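Local coordinates for protein cytosolic IMP-GMP specific 5'-nucleotidase (Legionella pneumophila subsp. pneumophila, PDB 4OHF) that probably hydrolyses purine nucleoside 5'-monophosphates such as IMP and GMP, as a magnesium-dependent cytosolic nucleotidase of the HAD clan, at residues B[34-45]-B[58-66]. Sequence-based numbering, arbitrary orientation.
Sequences KNFESLVYDLVK and IKKFKFNFD
F63 lays one ring face on S38 of the helix and its edge beside Y41. CB of F63 sits over one face of the Y41 ring, 3.6 Å from the ring centroid, as a CH-pi contact. The ring planes meet obliquely, at 52°, with centroids 4.9 Å apart. One face of the F63 ring takes CA of S38, 4.0 Å from its centroid. The backbone N of F65 lies over the opposite face, so the ring is sandwiched between helix and loop. F65 does the same one turn nearer the start of the helix. CG of K34 lies over a face of the F65 ring, 4.0 Å from the centroid, while CG of E37 meets the ring edge at CE2, 3.5 Å away. The K34 chain bends after this contact and carries its amine away from the loop.

One hydrogen bond joins the segments. NZ of K45 donates to the backbone O of F61 at 2.6 Å, with the donor tilted 24° out of the carbonyl plane. With CG anti to the backbone N (chi1 -171°), the K45 chain extends to the loop and lays CD against CB of F61, 3.6 Å away. OE1 of Q138 takes the hydroxyl of Y41 and its NE2 bonds to O of K62, tying tyrosine and loop to helix 129-143.

This is packing outside the magnesium site of a HAD-clan protein; the E37 side chain is about 11 Å from the bound magnesium ion. After a short 3-10 turn, residues 61-65 run back antiparallel to helix 33-51. K62 and N64 point away; F63 and F65 set their rings on the helix, while F61 meets it through CB and turns its ring toward helix 129-143. That helix also touches V44 and F63. Helices 153-170 and 172-178 pack on L39, L43 and V44. The loop leads on toward strand 73-75.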
# COMPACT_ATOMS: atom_id res chain seq x y z
N LYS B 34 -10.08 19.93 32.07
CA LYS B 34 -10.94 18.99 32.78
C LYS B 34 -12.39 19.19 32.37
O LYS B 34 -13.05 18.26 31.92
CB LYS B 34 -10.79 19.19 34.28
CG LYS B 34 -10.59 17.90 35.06
CD LYS B 34 -11.86 17.37 35.70
CE LYS B 34 -12.32 18.25 36.86
NZ LYS B 34 -12.88 19.57 36.42
N ASN B 35 -12.88 20.41 32.52
CA ASN B 35 -14.26 20.69 32.16
C ASN B 35 -14.58 20.35 30.72
O ASN B 35 -15.63 19.76 30.43
CB ASN B 35 -14.60 22.15 32.44
CG ASN B 35 -14.58 22.48 33.91
OD1 ASN B 35 -14.77 21.60 34.75
ND2 ASN B 35 -14.35 23.75 34.23
N PHE B 36 -13.68 20.71 29.82
CA PHE B 36 -13.88 20.45 28.41
C PHE B 36 -13.84 18.95 28.09
O PHE B 36 -14.69 18.46 27.33
CB PHE B 36 -12.84 21.22 27.59
CG PHE B 36 -12.96 21.02 26.11
CD1 PHE B 36 -12.43 19.88 25.50
CD2 PHE B 36 -13.63 21.95 25.32
CE1 PHE B 36 -12.56 19.68 24.13
CE2 PHE B 36 -13.78 21.75 23.94
CZ PHE B 36 -13.24 20.61 23.35
N GLU B 37 -12.88 18.22 28.66
CA GLU B 37 -12.80 16.78 28.41
C GLU B 37 -14.09 16.15 28.90
O GLU B 37 -14.71 15.36 28.21
CB GLU B 37 -11.63 16.13 29.15
CG GLU B 37 -10.26 16.34 28.54
CD GLU B 37 -10.12 15.75 27.14
OE1 GLU B 37 -10.90 14.86 26.75
OE2 GLU B 37 -9.18 16.19 26.43
N SER B 38 -14.47 16.50 30.12
CA SER B 38 -15.69 15.99 30.73
C SER B 38 -16.92 16.20 29.85
O SER B 38 -17.73 15.29 29.69
CB SER B 38 -15.91 16.66 32.08
OG SER B 38 -17.15 16.25 32.62
N LEU B 39 -17.06 17.40 29.29
CA LEU B 39 -18.19 17.69 28.43
C LEU B 39 -18.17 16.69 27.27
O LEU B 39 -19.16 15.97 27.05
CB LEU B 39 -18.10 19.11 27.87
CG LEU B 39 -19.39 19.87 27.55
CD1 LEU B 39 -19.12 20.83 26.41
CD2 LEU B 39 -20.53 18.93 27.17
N VAL B 40 -17.05 16.63 26.55
CA VAL B 40 -16.92 15.71 25.43
C VAL B 40 -17.26 14.31 25.87
O VAL B 40 -17.96 13.59 25.16
CB VAL B 40 -15.49 15.72 24.84
CG1 VAL B 40 -15.37 14.63 23.78
CG2 VAL B 40 -15.19 17.07 24.22
N TYR B 41 -16.78 13.91 27.04
CA TYR B 41 -17.09 12.58 27.54
C TYR B 41 -18.61 12.42 27.62
O TYR B 41 -19.17 11.51 27.00
CB TYR B 41 -16.43 12.38 28.91
CG TYR B 41 -16.76 11.06 29.59
CD1 TYR B 41 -17.85 10.96 30.45
CD2 TYR B 41 -15.96 9.94 29.40
CE1 TYR B 41 -18.13 9.78 31.12
CE2 TYR B 41 -16.23 8.75 30.06
CZ TYR B 41 -17.32 8.67 30.92
OH TYR B 41 -17.59 7.50 31.59
N ASP B 42 -19.28 13.31 28.36
CA ASP B 42 -20.73 13.24 28.48
C ASP B 42 -21.43 13.21 27.12
O ASP B 42 -22.12 12.26 26.79
CB ASP B 42 -21.28 14.41 29.29
CG ASP B 42 -20.80 14.40 30.73
OD1 ASP B 42 -20.46 13.32 31.24
OD2 ASP B 42 -20.78 15.48 31.36
N LEU B 43 -21.26 14.26 26.32
CA LEU B 43 -21.91 14.30 25.02
C LEU B 43 -21.71 13.01 24.22
O LEU B 43 -22.66 12.51 23.62
CB LEU B 43 -21.39 15.49 24.20
CG LEU B 43 -21.60 16.88 24.79
CD1 LEU B 43 -20.95 17.93 23.91
CD2 LEU B 43 -23.09 17.15 24.92
N VAL B 44 -20.49 12.47 24.21
CA VAL B 44 -20.18 11.25 23.47
C VAL B 44 -20.82 10.01 24.07
O VAL B 44 -21.30 9.14 23.36
CB VAL B 44 -18.65 11.00 23.39
CG1 VAL B 44 -18.36 9.64 22.78
CG2 VAL B 44 -17.99 12.07 22.55
N LYS B 45 -20.81 9.94 25.40
CA LYS B 45 -21.40 8.80 26.09
C LYS B 45 -22.91 8.82 25.86
O LYS B 45 -23.54 7.77 25.71
CB LYS B 45 -21.09 8.88 27.58
CG LYS B 45 -21.48 7.64 28.36
CD LYS B 45 -21.07 7.75 29.81
CE LYS B 45 -21.67 8.99 30.45
NZ LYS B 45 -21.34 9.09 31.90
N ILE B 58 -24.38 2.18 30.57
CA ILE B 58 -23.34 3.15 30.27
C ILE B 58 -23.62 4.56 30.81
O ILE B 58 -22.70 5.29 31.18
CB ILE B 58 -23.07 3.27 28.76
CG1 ILE B 58 -24.24 3.96 28.06
CG2 ILE B 58 -22.85 1.91 28.16
CD1 ILE B 58 -23.97 4.28 26.61
N LYS B 59 -24.89 4.94 30.84
CA LYS B 59 -25.26 6.27 31.33
C LYS B 59 -24.74 6.45 32.76
O LYS B 59 -24.56 7.57 33.23
CB LYS B 59 -26.78 6.44 31.32
CG LYS B 59 -27.44 6.20 29.97
CD LYS B 59 -28.97 6.27 30.09
CE LYS B 59 -29.64 5.93 28.77
NZ LYS B 59 -31.13 5.92 28.89
N LYS B 60 -24.49 5.34 33.44
CA LYS B 60 -24.01 5.36 34.82
C LYS B 60 -22.49 5.60 34.92
O LYS B 60 -21.99 5.99 35.97
CB LYS B 60 -24.38 4.04 35.49
CG LYS B 60 -24.93 4.18 36.90
CD LYS B 60 -25.48 2.84 37.41
CE LYS B 60 -26.08 2.97 38.80
NZ LYS B 60 -25.08 3.44 39.80
N PHE B 61 -21.78 5.38 33.82
CA PHE B 61 -20.33 5.56 33.78
C PHE B 61 -19.87 6.89 34.36
O PHE B 61 -20.39 7.95 34.02
CB PHE B 61 -19.83 5.44 32.33
CG PHE B 61 -19.77 4.02 31.82
CD1 PHE B 61 -19.38 3.76 30.51
CD2 PHE B 61 -20.08 2.95 32.65
CE1 PHE B 61 -19.31 2.46 30.03
CE2 PHE B 61 -20.01 1.65 32.18
CZ PHE B 61 -19.62 1.40 30.86
N LYS B 62 -18.87 6.83 35.23
CA LYS B 62 -18.33 8.03 35.86
C LYS B 62 -17.03 8.43 35.20
O LYS B 62 -16.19 7.59 34.87
CB LYS B 62 -18.10 7.78 37.36
CG LYS B 62 -18.98 8.62 38.27
CD LYS B 62 -20.45 8.44 37.92
CE LYS B 62 -21.35 9.41 38.68
NZ LYS B 62 -22.78 9.28 38.27
N PHE B 63 -16.86 9.74 35.00
CA PHE B 63 -15.66 10.27 34.36
C PHE B 63 -14.62 10.76 35.35
O PHE B 63 -14.88 11.64 36.16
CB PHE B 63 -16.04 11.40 33.40
CG PHE B 63 -14.85 12.15 32.85
CD1 PHE B 63 -14.38 13.30 33.47
CD2 PHE B 63 -14.20 11.70 31.70
CE1 PHE B 63 -13.28 13.99 32.96
CE2 PHE B 63 -13.10 12.39 31.19
CZ PHE B 63 -12.64 13.53 31.82
N ASN B 64 -13.43 10.17 35.28
CA ASN B 64 -12.33 10.57 36.13
C ASN B 64 -11.13 10.94 35.26
O ASN B 64 -10.44 10.07 34.71
CB ASN B 64 -11.94 9.46 37.11
CG ASN B 64 -10.61 9.71 37.79
OD1 ASN B 64 -10.28 10.84 38.15
ND2 ASN B 64 -9.84 8.66 37.97
N PHE B 65 -10.89 12.24 35.15
CA PHE B 65 -9.81 12.78 34.34
C PHE B 65 -8.49 12.02 34.42
O PHE B 65 -7.81 11.85 33.41
CB PHE B 65 -9.58 14.24 34.74
CG PHE B 65 -8.78 15.03 33.74
CD1 PHE B 65 -7.68 15.77 34.16
CD2 PHE B 65 -9.15 15.07 32.40
CE1 PHE B 65 -6.97 16.55 33.25
CE2 PHE B 65 -8.46 15.84 31.48
CZ PHE B 65 -7.36 16.59 31.90
N ASP B 66 -8.12 11.55 35.60
CA ASP B 66 -6.86 10.84 35.73
C ASP B 66 -6.83 9.38 35.32
O ASP B 66 -5.77 8.76 35.39
CB ASP B 66 -6.34 10.98 37.16
CG ASP B 66 -6.02 12.41 37.54
OD1 ASP B 66 -5.26 13.07 36.78
OD2 ASP B 66 -6.51 12.87 38.59